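Local coordinates for protein laccase (Botrytis aclada, PDB 3SQR) that oxidises phenolic substrates with molecular oxygen at a set of copper centres, reducing the oxygen to water, and probably takes part in breaking down lignin, at residues Thr94-Ala99 with Gly178-Leu183; Ile109-Asn114 with Thr152-Phe157; Ser122-Gly127 with Trp166-Phe171. All coordinates share one frame; numbering follows the deposited sequence.

Contact 1: residues Thr94-Ala99 with Gly178-Leu183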
ATOM      1  N   THR A  94      13.853 -12.636  -3.173  1.00 21.86           N
ATOM      2  CA  THR A  94      13.299 -12.203  -4.428  1.00 23.68           C
ATOM      3  C   THR A  94      12.591 -10.858  -4.236  1.00 24.02           C
ATOM      4  O   THR A  94      12.149 -10.558  -3.144  1.00 23.05           O
ATOM      5  CB  THR A  94      12.279 -13.151  -5.002  1.00 24.78           C
ATOM      6  OG1 THR A  94      11.169 -13.341  -4.088  1.00 23.41           O
ATOM      7  CG2 THR A  94      12.935 -14.513  -5.404  1.00 23.26           C
ATOM      8  N   VAL A  95      12.550 -10.088  -5.322  1.00 22.81           N
ATOM      9  CA  VAL A  95      11.715  -8.857  -5.382  1.00 21.83           C
ATOM     10  C   VAL A  95      10.837  -9.024  -6.580  1.00 22.01           C
ATOM     11  O   VAL A  95      11.353  -9.154  -7.683  1.00 23.79           O
ATOM     12  CB  VAL A  95      12.536  -7.599  -5.494  1.00 22.74           C
ATOM     13  CG1 VAL A  95      11.673  -6.353  -5.631  1.00 22.81           C
ATOM     14  CG2 VAL A  95      13.515  -7.448  -4.296  1.00 22.21           C
ATOM     15  N   PRO A  96       9.530  -9.047  -6.385  1.00 23.09           N
ATOM     16  CA  PRO A  96       8.753  -9.104  -5.136  1.00 23.26           C
ATOM     17  C   PRO A  96       9.013 -10.346  -4.317  1.00 22.41           C
ATOM     18  O   PRO A  96       9.476 -11.366  -4.866  1.00 22.97           O
ATOM     19  CB  PRO A  96       7.298  -9.125  -5.611  1.00 24.31           C
ATOM     20  CG  PRO A  96       7.316  -8.889  -7.052  1.00 25.44           C
ATOM     21  CD  PRO A  96       8.685  -9.227  -7.571  1.00 23.52           C
ATOM     22  N   GLY A  97       8.713 -10.275  -3.028  1.00 23.46           N
ATOM     23  CA  GLY A  97       8.712 -11.436  -2.175  1.00 22.84           C
ATOM     24  C   GLY A  97       7.765 -12.512  -2.622  1.00 22.89           C
ATOM     25  O   GLY A  97       6.973 -12.306  -3.561  1.00 22.53           O
ATOM     26  N   PRO A  98       7.785 -13.652  -1.902  1.00 23.57           N
ATOM     27  CA  PRO A  98       6.834 -14.743  -2.180  1.00 25.76           C
ATOM     28  C   PRO A  98       5.401 -14.289  -2.117  1.00 23.24           C
ATOM     29  O   PRO A  98       5.031 -13.453  -1.320  1.00 23.63           O
ATOM     30  CB  PRO A  98       7.054 -15.724  -1.016  1.00 25.61           C
ATOM     31  CG  PRO A  98       8.318 -15.417  -0.432  1.00 25.60           C
ATOM     32  CD  PRO A  98       8.658 -13.960  -0.776  1.00 25.66           C
ATOM     33  N   ALA A  99       4.568 -14.872  -2.977  1.00 23.12           N
ATOM     34  CA  ALA A  99       3.137 -14.626  -2.894  1.00 22.23           C
ATOM     35  C   ALA A  99       2.533 -15.345  -1.691  1.00 24.02           C
ATOM     36  O   ALA A  99       2.798 -16.520  -1.445  1.00 25.61           O
ATOM     37  CB  ALA A  99       2.437 -15.126  -4.164  1.00 22.70           C
ATOM     38  N   GLY A 178      12.986  -3.282  -1.658  1.00 24.14           N
ATOM     39  CA  GLY A 178      12.388  -4.503  -2.195  1.00 22.80           C
ATOM     40  C   GLY A 178      11.601  -5.351  -1.210  1.00 22.50           C
ATOM     41  O   GLY A 178      11.169  -6.446  -1.595  1.00 22.12           O
ATOM     42  N   LEU A 179      11.430  -4.877   0.044  1.00 22.52           N
ATOM     43  CA  LEU A 179      10.850  -5.647   1.130  1.00 20.15           C
ATOM     44  C   LEU A 179       9.289  -5.610   1.103  1.00 21.54           C
ATOM     45  O   LEU A 179       8.613  -4.998   1.946  1.00 21.00           O
ATOM     46  CB  LEU A 179      11.428  -5.249   2.479  1.00 22.54           C
ATOM     47  CG  LEU A 179      11.245  -6.241   3.595  1.00 18.67           C
ATOM     48  CD1 LEU A 179      11.665  -7.709   3.233  1.00 18.39           C
ATOM     49  CD2 LEU A 179      12.113  -5.769   4.833  1.00 19.68           C
ATOM     50  N   PHE A 180       8.766  -6.207   0.058  1.00 20.70           N
ATOM     51  CA  PHE A 180       7.310  -6.307  -0.169  1.00 21.21           C
ATOM     52  C   PHE A 180       6.978  -7.534  -1.010  1.00 22.63           C
ATOM     53  O   PHE A 180       7.847  -8.080  -1.659  1.00 21.79           O
ATOM     54  CB  PHE A 180       6.796  -5.038  -0.892  1.00 21.34           C
ATOM     55  CG  PHE A 180       7.288  -4.896  -2.295  1.00 21.36           C
ATOM     56  CD1 PHE A 180       6.588  -5.485  -3.349  1.00 22.03           C
ATOM     57  CD2 PHE A 180       8.435  -4.210  -2.590  1.00 24.18           C
ATOM     58  CE1 PHE A 180       7.030  -5.401  -4.675  1.00 23.58           C
ATOM     59  CE2 PHE A 180       8.856  -4.083  -3.939  1.00 23.63           C
ATOM     60  CZ  PHE A 180       8.184  -4.707  -4.955  1.00 23.90           C
ATOM     61  N   GLY A 181       5.737  -7.956  -0.984  1.00 21.01           N
ATOM     62  CA  GLY A 181       5.274  -9.084  -1.788  1.00 21.90           C
ATOM     63  C   GLY A 181       3.789  -8.988  -1.937  1.00 20.55           C
ATOM     64  O   GLY A 181       3.143  -8.109  -1.310  1.00 21.31           O
ATOM     65  N   PRO A 182       3.224  -9.819  -2.818  1.00 19.55           N
ATOM     66  CA  PRO A 182       1.801  -9.769  -3.048  1.00 19.18           C
ATOM     67  C   PRO A 182       1.051 -10.595  -2.006  1.00 17.74           C
ATOM     68  O   PRO A 182       1.508 -11.658  -1.601  1.00 18.97           O
ATOM     69  CB  PRO A 182       1.658 -10.392  -4.428  1.00 18.61           C
ATOM     70  CG  PRO A 182       2.793 -11.352  -4.569  1.00 20.77           C
ATOM     71  CD  PRO A 182       3.919 -10.786  -3.674  1.00 19.28           C
ATOM     72  N   LEU A 183      -0.131 -10.115  -1.609  1.00 19.05           N
ATOM     73  CA  LEU A 183      -1.028 -10.857  -0.787  1.00 19.74           C
ATOM     74  C   LEU A 183      -2.378 -10.876  -1.484  1.00 19.28           C
ATOM     75  O   LEU A 183      -3.013  -9.830  -1.587  1.00 19.81           O
ATOM     76  CB  LEU A 183      -1.139 -10.147   0.557  1.00 20.36           C
ATOM     77  CG  LEU A 183      -2.178 -10.651   1.571  1.00 24.08           C
ATOM     78  CD1 LEU A 183      -2.184 -12.101   1.856  1.00 27.84           C
ATOM     79  CD2 LEU A 183      -1.902  -9.873   2.932  1.00 25.26           C
TER
HETATM   80  O   HOH W   1      10.901  -9.250  -1.161  1.00 21.03           O

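Contact 2: residues Ile109-Asn114 with Thr152-Phe157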
ATOM      1  N   ILE A 109      -0.938 -17.856   9.356  1.00 23.16           N
ATOM      2  CA  ILE A 109       0.160 -17.887  10.320  1.00 23.22           C
ATOM      3  C   ILE A 109       1.429 -17.609   9.536  1.00 24.82           C
ATOM      4  O   ILE A 109       1.809 -18.424   8.684  1.00 25.38           O
ATOM      5  CB  ILE A 109       0.236 -19.250  10.964  1.00 23.40           C
ATOM      6  CG1 ILE A 109      -1.088 -19.563  11.655  1.00 22.79           C
ATOM      7  CG2 ILE A 109       1.393 -19.274  11.971  1.00 24.16           C
ATOM      8  CD1 ILE A 109      -1.129 -20.957  12.226  1.00 25.22           C
ATOM      9  N   ILE A 110       2.055 -16.464   9.775  1.00 23.99           N
ATOM     10  CA  ILE A 110       3.209 -16.082   8.988  1.00 22.96           C
ATOM     11  C   ILE A 110       4.381 -15.846   9.926  1.00 24.16           C
ATOM     12  O   ILE A 110       4.421 -14.877  10.628  1.00 24.37           O
ATOM     13  CB  ILE A 110       2.968 -14.858   8.158  1.00 21.32           C
ATOM     14  CG1 ILE A 110       1.644 -15.036   7.365  1.00 24.12           C
ATOM     15  CG2 ILE A 110       4.240 -14.544   7.291  1.00 20.87           C
ATOM     16  CD1 ILE A 110       1.034 -13.765   6.807  1.00 27.12           C
ATOM     17  N   HIS A 111       5.290 -16.801   9.942  1.00 24.15           N
ATOM     18  CA  HIS A 111       6.504 -16.730  10.745  1.00 25.15           C
ATOM     19  C   HIS A 111       7.519 -15.877  10.067  1.00 24.86           C
ATOM     20  O   HIS A 111       8.015 -16.266   9.002  1.00 28.57           O
ATOM     21  CB  HIS A 111       7.111 -18.109  10.971  1.00 24.76           C
ATOM     22  CG  HIS A 111       6.124 -19.142  11.407  1.00 27.19           C
ATOM     23  ND1 HIS A 111       5.766 -19.311  12.728  1.00 29.94           N
ATOM     24  CD2 HIS A 111       5.445 -20.081  10.711  1.00 28.63           C
ATOM     25  CE1 HIS A 111       4.878 -20.288  12.818  1.00 30.13           C
ATOM     26  NE2 HIS A 111       4.678 -20.787  11.613  1.00 28.11           N
ATOM     27  N   VAL A 112       7.811 -14.705  10.643  1.00 21.73           N
ATOM     28  CA  VAL A 112       8.706 -13.745  10.026  1.00 21.70           C
ATOM     29  C   VAL A 112       9.973 -13.708  10.829  1.00 23.92           C
ATOM     30  O   VAL A 112       9.987 -13.212  11.964  1.00 24.40           O
ATOM     31  CB  VAL A 112       8.139 -12.343   9.930  1.00 21.59           C
ATOM     32  CG1 VAL A 112       9.141 -11.410   9.289  1.00 22.38           C
ATOM     33  CG2 VAL A 112       6.822 -12.382   9.024  1.00 20.75           C
ATOM     34  N   THR A 113      11.044 -14.147  10.192  1.00 24.71           N
ATOM     35  CA  THR A 113      12.381 -14.105  10.833  1.00 24.15           C
ATOM     36  C   THR A 113      13.199 -13.017  10.226  1.00 24.90           C
ATOM     37  O   THR A 113      13.313 -12.907   8.987  1.00 26.86           O
ATOM     38  CB  THR A 113      13.109 -15.456  10.654  1.00 23.64           C
ATOM     39  OG1 THR A 113      12.325 -16.541  11.224  1.00 25.66           O
ATOM     40  CG2 THR A 113      14.544 -15.373  11.279  1.00 23.86           C
ATOM     41  N   ASN A 114      13.728 -12.143  11.083  1.00 25.74           N
ATOM     42  CA  ASN A 114      14.569 -11.070  10.636  1.00 24.77           C
ATOM     43  C   ASN A 114      15.977 -11.560  10.492  1.00 26.66           C
ATOM     44  O   ASN A 114      16.701 -11.642  11.459  1.00 27.05           O
ATOM     45  CB  ASN A 114      14.575  -9.854  11.598  1.00 24.31           C
ATOM     46  CG  ASN A 114      15.373  -8.740  11.094  1.00 23.29           C
ATOM     47  OD1 ASN A 114      15.905  -8.785   9.968  1.00 24.42           O
ATOM     48  ND2 ASN A 114      15.425  -7.624  11.889  1.00 22.69           N
ATOM     49  N   THR A 152      12.331 -13.914  15.478  1.00 26.38           N
ATOM     50  CA  THR A 152      11.148 -14.301  14.736  1.00 25.42           C
ATOM     51  C   THR A 152       9.886 -13.794  15.425  1.00 26.31           C
ATOM     52  O   THR A 152       9.754 -13.889  16.661  1.00 26.62           O
ATOM     53  CB  THR A 152      11.089 -15.827  14.524  1.00 27.38           C
ATOM     54  OG1 THR A 152      12.274 -16.220  13.808  1.00 25.94           O
ATOM     55  CG2 THR A 152       9.774 -16.230  13.734  1.00 25.53           C
ATOM     56  N   LEU A 153       8.940 -13.302  14.608  1.00 23.34           N
ATOM     57  CA  LEU A 153       7.643 -12.951  15.091  1.00 22.93           C
ATOM     58  C   LEU A 153       6.685 -13.645  14.191  1.00 24.18           C
ATOM     59  O   LEU A 153       6.800 -13.464  13.001  1.00 22.94           O
ATOM     60  CB  LEU A 153       7.393 -11.465  14.995  1.00 23.56           C
ATOM     61  CG  LEU A 153       6.022 -11.006  15.460  1.00 21.35           C
ATOM     62  CD1 LEU A 153       5.532 -11.540  16.861  1.00 23.56           C
ATOM     63  CD2 LEU A 153       5.991  -9.458  15.354  1.00 20.72           C
ATOM     64  N   THR A 154       5.757 -14.372  14.805  1.00 23.01           N
ATOM     65  CA  THR A 154       4.679 -15.066  14.054  1.00 24.82           C
ATOM     66  C   THR A 154       3.423 -14.207  14.041  1.00 24.49           C
ATOM     67  O   THR A 154       2.747 -14.037  15.033  1.00 25.49           O
ATOM     68  CB  THR A 154       4.415 -16.446  14.631  1.00 24.90           C
ATOM     69  OG1 THR A 154       5.645 -17.198  14.579  1.00 24.40           O
ATOM     70  CG2 THR A 154       3.274 -17.187  13.808  1.00 25.81           C
ATOM     71  N   TYR A 155       3.078 -13.719  12.860  1.00 22.89           N
ATOM     72  CA  TYR A 155       1.875 -12.942  12.687  1.00 22.79           C
ATOM     73  C   TYR A 155       0.730 -13.902  12.457  1.00 24.37           C
ATOM     74  O   TYR A 155       0.864 -14.869  11.730  1.00 24.05           O
ATOM     75  CB  TYR A 155       2.032 -11.986  11.521  1.00 23.97           C
ATOM     76  CG  TYR A 155       3.085 -10.888  11.713  1.00 21.34           C
ATOM     77  CD1 TYR A 155       4.455 -11.106  11.511  1.00 20.93           C
ATOM     78  CD2 TYR A 155       2.710  -9.632  12.105  1.00 21.12           C
ATOM     79  CE1 TYR A 155       5.384 -10.111  11.654  1.00 22.15           C
ATOM     80  CE2 TYR A 155       3.609  -8.648  12.242  1.00 18.24           C
ATOM     81  CZ  TYR A 155       4.950  -8.851  12.041  1.00 21.06           C
ATOM     82  OH  TYR A 155       5.836  -7.792  12.174  1.00 23.13           O
ATOM     83  N   LYS A 156      -0.366 -13.641  13.138  1.00 22.01           N
ATOM     84  CA  LYS A 156      -1.573 -14.403  12.985  1.00 24.29           C
ATOM     85  C   LYS A 156      -2.747 -13.547  12.764  1.00 22.62           C
ATOM     86  O   LYS A 156      -3.057 -12.703  13.612  1.00 25.54           O
ATOM     87  CB  LYS A 156      -1.766 -15.282  14.248  1.00 23.70           C
ATOM     88  CG  LYS A 156      -0.669 -16.336  14.424  1.00 26.46           C
ATOM     89  CD  LYS A 156      -1.024 -17.259  15.652  1.00 31.66           C
ATOM     90  CE  LYS A 156       0.051 -18.325  15.927  1.00 38.37           C
ATOM     91  NZ  LYS A 156      -0.561 -19.542  16.672  1.00 40.83           N
ATOM     92  N   PHE A 157      -3.522 -13.787  11.676  1.00 21.81           N
ATOM     93  CA  PHE A 157      -4.671 -13.045  11.464  1.00 21.48           C
ATOM     94  C   PHE A 157      -5.550 -13.775  10.500  1.00 20.83           C
ATOM     95  O   PHE A 157      -5.058 -14.643   9.783  1.00 24.08           O
ATOM     96  CB  PHE A 157      -4.411 -11.615  10.984  1.00 20.98           C
ATOM     97  CG  PHE A 157      -3.555 -11.520   9.771  1.00 19.64           C
ATOM     98  CD1 PHE A 157      -2.185 -11.455   9.889  1.00 19.96           C
ATOM     99  CD2 PHE A 157      -4.101 -11.519   8.494  1.00 19.62           C
ATOM    100  CE1 PHE A 157      -1.358 -11.330   8.778  1.00 20.98           C
ATOM    101  CE2 PHE A 157      -3.241 -11.412   7.374  1.00 20.16           C
ATOM    102  CZ  PHE A 157      -1.857 -11.290   7.549  1.00 22.29           C
TER

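Contact 3: residues Ser122-Gly127 with Trp166-Phe171. With CU (copper (II) ion), chain F; CU (copper (II) ion), chain E.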
ATOM      1  N   SER A 122       9.521  -5.087  10.575  1.00 22.20           N
ATOM      2  CA  SER A 122       8.181  -5.164  11.081  1.00 22.96           C
ATOM      3  C   SER A 122       7.336  -5.205   9.842  1.00 21.22           C
ATOM      4  O   SER A 122       7.474  -4.308   9.029  1.00 22.17           O
ATOM      5  CB  SER A 122       7.825  -3.879  11.798  1.00 23.67           C
ATOM      6  OG  SER A 122       6.582  -4.069  12.409  1.00 23.72           O
ATOM      7  N   ILE A 123       6.475  -6.203   9.714  1.00 22.84           N
ATOM      8  CA  ILE A 123       5.797  -6.451   8.439  1.00 21.13           C
ATOM      9  C   ILE A 123       4.346  -6.156   8.582  1.00 19.83           C
ATOM     10  O   ILE A 123       3.674  -6.735   9.444  1.00 19.81           O
ATOM     11  CB  ILE A 123       5.961  -7.893   7.989  1.00 22.23           C
ATOM     12  CG1 ILE A 123       7.412  -8.307   8.032  1.00 22.05           C
ATOM     13  CG2 ILE A 123       5.341  -8.115   6.527  1.00 21.90           C
ATOM     14  CD1 ILE A 123       8.432  -7.436   7.360  1.00 21.04           C
ATOM     15  N   HIS A 124       3.866  -5.278   7.696  1.00 19.68           N
ATOM     16  CA  HIS A 124       2.496  -4.856   7.618  1.00 18.74           C
ATOM     17  C   HIS A 124       1.785  -5.543   6.406  1.00 18.37           C
ATOM     18  O   HIS A 124       2.326  -5.742   5.362  1.00 19.87           O
ATOM     19  CB  HIS A 124       2.411  -3.340   7.498  1.00 19.32           C
ATOM     20  CG  HIS A 124       1.048  -2.833   7.175  1.00 18.96           C
ATOM     21  ND1 HIS A 124      -0.012  -2.958   8.052  1.00 20.24           N
ATOM     22  CD2 HIS A 124       0.583  -2.128   6.113  1.00 22.38           C
ATOM     23  CE1 HIS A 124      -1.099  -2.443   7.489  1.00 18.38           C
ATOM     24  NE2 HIS A 124      -0.760  -1.908   6.327  1.00 24.01           N
ATOM     25  N   TRP A 125       0.543  -5.871   6.648  1.00 18.90           N
ATOM     26  CA  TRP A 125      -0.318  -6.607   5.687  1.00 19.90           C
ATOM     27  C   TRP A 125      -1.286  -5.538   5.215  1.00 19.94           C
ATOM     28  O   TRP A 125      -2.218  -5.147   5.933  1.00 19.30           O
ATOM     29  CB  TRP A 125      -0.959  -7.813   6.408  1.00 19.42           C
ATOM     30  CG  TRP A 125       0.030  -8.446   7.337  1.00 22.18           C
ATOM     31  CD1 TRP A 125       0.204  -8.167   8.690  1.00 24.45           C
ATOM     32  CD2 TRP A 125       1.062  -9.359   6.993  1.00 17.96           C
ATOM     33  NE1 TRP A 125       1.271  -8.855   9.152  1.00 20.56           N
ATOM     34  CE2 TRP A 125       1.848  -9.548   8.133  1.00 20.00           C
ATOM     35  CE3 TRP A 125       1.471  -9.964   5.779  1.00 21.36           C
ATOM     36  CZ2 TRP A 125       2.971 -10.307   8.127  1.00 21.71           C
ATOM     37  CZ3 TRP A 125       2.610 -10.729   5.766  1.00 20.37           C
ATOM     38  CH2 TRP A 125       3.355 -10.924   6.948  1.00 21.01           C
ATOM     39  N   HIS A 126      -0.986  -4.976   4.033  1.00 19.94           N
ATOM     40  CA  HIS A 126      -1.598  -3.738   3.648  1.00 19.10           C
ATOM     41  C   HIS A 126      -3.100  -3.877   3.459  1.00 19.67           C
ATOM     42  O   HIS A 126      -3.595  -4.642   2.669  1.00 21.84           O
ATOM     43  CB  HIS A 126      -0.864  -3.078   2.470  1.00 19.66           C
ATOM     44  CG  HIS A 126      -1.418  -1.755   2.143  1.00 17.95           C
ATOM     45  ND1 HIS A 126      -0.670  -0.616   2.149  1.00 21.74           N
ATOM     46  CD2 HIS A 126      -2.657  -1.398   1.729  1.00 20.65           C
ATOM     47  CE1 HIS A 126      -1.424   0.398   1.784  1.00 19.45           C
ATOM     48  NE2 HIS A 126      -2.650  -0.040   1.562  1.00 22.20           N
ATOM     49  N   GLY A 127      -3.825  -2.996   4.132  1.00 20.07           N
ATOM     50  CA  GLY A 127      -5.250  -2.908   4.007  1.00 19.37           C
ATOM     51  C   GLY A 127      -5.989  -3.988   4.779  1.00 20.67           C
ATOM     52  O   GLY A 127      -7.219  -4.013   4.763  1.00 19.50           O
ATOM     53  N   TRP A 166      -0.966  -6.340  -0.695  1.00 20.52           N
ATOM     54  CA  TRP A 166       0.446  -6.582  -0.654  1.00 19.68           C
ATOM     55  C   TRP A 166       0.842  -6.539   0.803  1.00 21.08           C
ATOM     56  O   TRP A 166       0.110  -6.011   1.612  1.00 20.71           O
ATOM     57  CB  TRP A 166       1.215  -5.574  -1.487  1.00 20.90           C
ATOM     58  CG  TRP A 166       1.068  -4.097  -1.162  1.00 19.54           C
ATOM     59  CD1 TRP A 166      -0.107  -3.369  -1.023  1.00 21.22           C
ATOM     60  CD2 TRP A 166       2.126  -3.148  -1.039  1.00 22.00           C
ATOM     61  NE1 TRP A 166       0.196  -2.031  -0.856  1.00 23.68           N
ATOM     62  CE2 TRP A 166       1.550  -1.877  -0.826  1.00 22.70           C
ATOM     63  CE3 TRP A 166       3.511  -3.246  -1.074  1.00 18.88           C
ATOM     64  CZ2 TRP A 166       2.333  -0.731  -0.589  1.00 22.48           C
ATOM     65  CZ3 TRP A 166       4.302  -2.129  -0.890  1.00 18.66           C
ATOM     66  CH2 TRP A 166       3.721  -0.866  -0.635  1.00 20.77           C
ATOM     67  N   TYR A 167       1.986  -7.120   1.095  1.00 20.32           N
ATOM     68  CA  TYR A 167       2.552  -7.014   2.458  1.00 20.48           C
ATOM     69  C   TYR A 167       3.882  -6.351   2.288  1.00 21.08           C
ATOM     70  O   TYR A 167       4.566  -6.533   1.263  1.00 20.14           O
ATOM     71  CB  TYR A 167       2.662  -8.370   3.142  1.00 20.25           C
ATOM     72  CG  TYR A 167       3.563  -9.358   2.469  1.00 20.67           C
ATOM     73  CD1 TYR A 167       3.162 -10.084   1.389  1.00 22.35           C
ATOM     74  CD2 TYR A 167       4.846  -9.607   2.963  1.00 19.34           C
ATOM     75  CE1 TYR A 167       4.018 -11.030   0.784  1.00 22.09           C
ATOM     76  CE2 TYR A 167       5.684 -10.529   2.373  1.00 21.63           C
ATOM     77  CZ  TYR A 167       5.268 -11.230   1.262  1.00 23.83           C
ATOM     78  OH  TYR A 167       6.123 -12.101   0.695  1.00 24.83           O
ATOM     79  N   HIS A 168       4.328  -5.611   3.319  1.00 20.13           N
ATOM     80  CA  HIS A 168       5.574  -4.930   3.154  1.00 20.10           C
ATOM     81  C   HIS A 168       6.125  -4.542   4.480  1.00 20.27           C
ATOM     82  O   HIS A 168       5.398  -4.400   5.423  1.00 21.43           O
ATOM     83  CB  HIS A 168       5.458  -3.695   2.283  1.00 19.57           C
ATOM     84  CG  HIS A 168       4.456  -2.666   2.753  1.00 19.47           C
ATOM     85  ND1 HIS A 168       4.763  -1.679   3.669  1.00 21.29           N
ATOM     86  CD2 HIS A 168       3.194  -2.415   2.338  1.00 22.12           C
ATOM     87  CE1 HIS A 168       3.696  -0.903   3.836  1.00 24.74           C
ATOM     88  NE2 HIS A 168       2.740  -1.311   3.007  1.00 22.62           N
ATOM     89  N   SER A 169       7.410  -4.331   4.527  1.00 20.84           N
ATOM     90  CA  SER A 169       7.937  -3.767   5.781  1.00 21.48           C
ATOM     91  C   SER A 169       7.339  -2.405   6.036  1.00 20.82           C
ATOM     92  O   SER A 169       7.165  -1.617   5.114  1.00 23.13           O
ATOM     93  CB  SER A 169       9.446  -3.642   5.740  1.00 22.58           C
ATOM     94  OG  SER A 169       9.879  -2.934   6.905  1.00 22.92           O
ATOM     95  N   HIS A 170       7.015  -2.137   7.308  1.00 20.78           N
ATOM     96  CA  HIS A 170       6.580  -0.837   7.690  1.00 21.67           C
ATOM     97  C   HIS A 170       7.658  -0.237   8.628  1.00 21.70           C
ATOM     98  O   HIS A 170       7.427   0.739   9.305  1.00 22.44           O
ATOM     99  CB  HIS A 170       5.237  -0.907   8.372  1.00 22.57           C
ATOM    100  CG  HIS A 170       4.339   0.239   8.072  1.00 21.75           C
ATOM    101  ND1 HIS A 170       4.686   1.537   8.311  1.00 22.32           N
ATOM    102  CD2 HIS A 170       3.099   0.289   7.500  1.00 23.16           C
ATOM    103  CE1 HIS A 170       3.690   2.334   7.971  1.00 25.13           C
ATOM    104  NE2 HIS A 170       2.722   1.605   7.444  1.00 22.98           N
ATOM    105  N   PHE A 171       8.871  -0.741   8.521  1.00 22.94           N
ATOM    106  CA  PHE A 171       9.993  -0.288   9.330  1.00 23.30           C
ATOM    107  C   PHE A 171      10.839   0.606   8.444  1.00 23.31           C
ATOM    108  O   PHE A 171      11.521   0.158   7.481  1.00 22.84           O
ATOM    109  CB  PHE A 171      10.781  -1.477   9.823  1.00 23.15           C
ATOM    110  CG  PHE A 171      11.977  -1.118  10.644  1.00 24.11           C
ATOM    111  CD1 PHE A 171      13.155  -0.785  10.016  1.00 27.49           C
ATOM    112  CD2 PHE A 171      11.909  -1.172  11.999  1.00 26.07           C
ATOM    113  CE1 PHE A 171      14.284  -0.484  10.758  1.00 28.65           C
ATOM    114  CE2 PHE A 171      13.031  -0.868  12.787  1.00 23.79           C
ATOM    115  CZ  PHE A 171      14.210  -0.506  12.143  1.00 24.35           C
TER
HETATM  116 CU    CU F 546       1.169  -0.121   2.675  0.80 27.45          CU
HETATM  117 CU    CU E 545       0.903   2.161   6.657  0.80 27.37          CU
HETATM  118  O   HOH W   2       1.561   1.209   4.918  1.00 31.17           O

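Contact 1: residues Thr94-Ala99 with Gly178-Leu183
Gly97 and Phe180 supply the one direct hydrogen bond between the loop 94-99 and the segment 178-183. The amide N of Gly97 reaches the carbonyl O of Phe180 at 2.7 Å, nearly straight at 165° and in the carbonyl plane. The two chains run in roughly the same direction, and farther along the carbonyl O of Pro182 takes a backbone hydrogen bond from Ile100, at the start of strand 100-103, which runs parallel beside strand 180-186.

A second polar link is indirect. One water can donate to the carbonyl O of Thr94, at 2.7 Å. The same water can donate to the carbonyl O of Gly178, at 2.9 Å, though it has more acceptors near it than protons. Within the loop, the hydroxyl OG1 of Thr94 donates to the carbonyl O of Pro96, a bond that spans the cis peptide before Pro96.

The apolar contacts fall at two places. The ring of Phe180 stands between its own backbone N and carbonyl carbon (chi1 68°), and its far end reaches Val95 and Pro96: CE1 meets Pro96 CB at 3.8 Å, while CZ meets Val95 CG1 at 3.9 Å. The side chains of Val95 and Phe180 cross at about a right angle, and the other methyl of Val95, CG2, rests against Gly178. At the opposite end of the contact, Pro182 CG touches Ala99 CB at 3.8 Å and its CD sits 3.4 Å from the carbonyl O of Gly97.

A CB on Gly97 or Gly181 would point into the other segment, and their CA atoms lie 4.2 Å apart. Phe201 of strand 195-205 packs on Pro96, Phe180 and Pro182. With prolines lacking amide protons, this join relies on one short, nearly straight bond, a shared water and close apolar fit to fasten the loop of the first cupredoxin domain beside its sheet.

Contact 2: residues Ile109-Asn114 with Thr152-Phe157
Thr113 and Thr152 face each other in a non-hydrogen-bonded pair of antiparallel strands, their OG1 atoms bonded at 2.6 Å. Both hydroxyls stand anti to their own carbonyl carbons (chi1 -58° and -59°), which turns each toward the other strand. Two residues along, Thr154 repeats that torsion and brings OG1 to the edge of the His111 ring, near its plane and 2.8 Å from ND1; the two side chains lie side by side. The ring's other nitrogen, NE2, bonds to Glu69, and Trp71 stacks on the ring. Beyond His111, the methyls Ile109 CG2 and Thr154 CG2 are tightly packed at 3.4 Å.

The buried face is hydrophobic and aromatic. Val112 sets CG2 against Tyr155 CD1 at 3.7 Å, and Leu153 CG lies above one face of that ring, offset toward its rim. Ile110 extends CD1 to the rim atoms CE1 and CZ of Phe157, while Tyr155 OH bonds to Gln144.

Between the faces, Ile110 with Tyr155 and Val112 with Leu153 each exchange two backbone bonds. The ladder thus divides its chemistry, with hydroxyls and imidazole paired on the more exposed side and, turned into the beta sandwich, a mainly apolar layer with the Tyr155 hydroxyl as its bonded polar end.

Contact 3: residues Ser122-Gly127 with Trp166-Phe171
His126 and His168 converge on one copper ion from the two segments, His126 through ND1 and His168 through NE2, both at 2.0 Å. Their rings meet rim to rim, and His527 adds a third ligand. His126 has CG anti to its backbone N (chi1 -175°), whereas His168 is turned between its N and carbonyl carbon (chi1 57°); together the two torsions bring both rings to the same ion. The His126 ring makes an offset stack on the five-membered ring of Trp166, with centroids 4.5 Å apart, and His126 CB also lies over the face of that ring.

His124 lies between two other histidines. It turns its edge toward the face of His168, and His170 in turn presents an edge to the face of His124, with planes at 76°. His170 NE2 binds the second copper ion at 2.1 Å, alongside a water, His468 and His525.

Second-shell bonds would hold the rings' rotation: His168 ND1 donates to Ser169 O at 2.8 Å, while His124 ND1 bonds to the backbone O of Asp137 and His126 NE2 to the carboxylate OD1 of Asp500. On the other face of the sheet, Trp125 CE3 presses on Tyr167 CB at 3.3 Å.

His124 and His126, and His168 and His170, form two His-X-His pairs, as in multicopper oxidases, held side by side by the backbone bonds, and the ladder becomes a scaffold for the copper cluster.

Overall arrangement
All three contacts belong to the first cupredoxin domain. Contact 3 supplies copper ligands directly. Contact 1, centred about 10 Å from the centre of contact 3, shares its sheet: Gly181 O accepts from Tyr167 N at 2.8 Å, Tyr167 OH probably bonds to Pro98 O, and Phe180 backs the ligand His168. Contact 2 belongs to the facing sheet, its centre about 12 Å from that of contact 3. Tyr155 OH probably bonds to Ile123 N, 3.0 Å away, and Trp125 packs between the sheets against Ile110, Tyr155 and Phe157. Contacts 1 and 2, about 15 Å apart between centres, do not touch; contact 3 joins them.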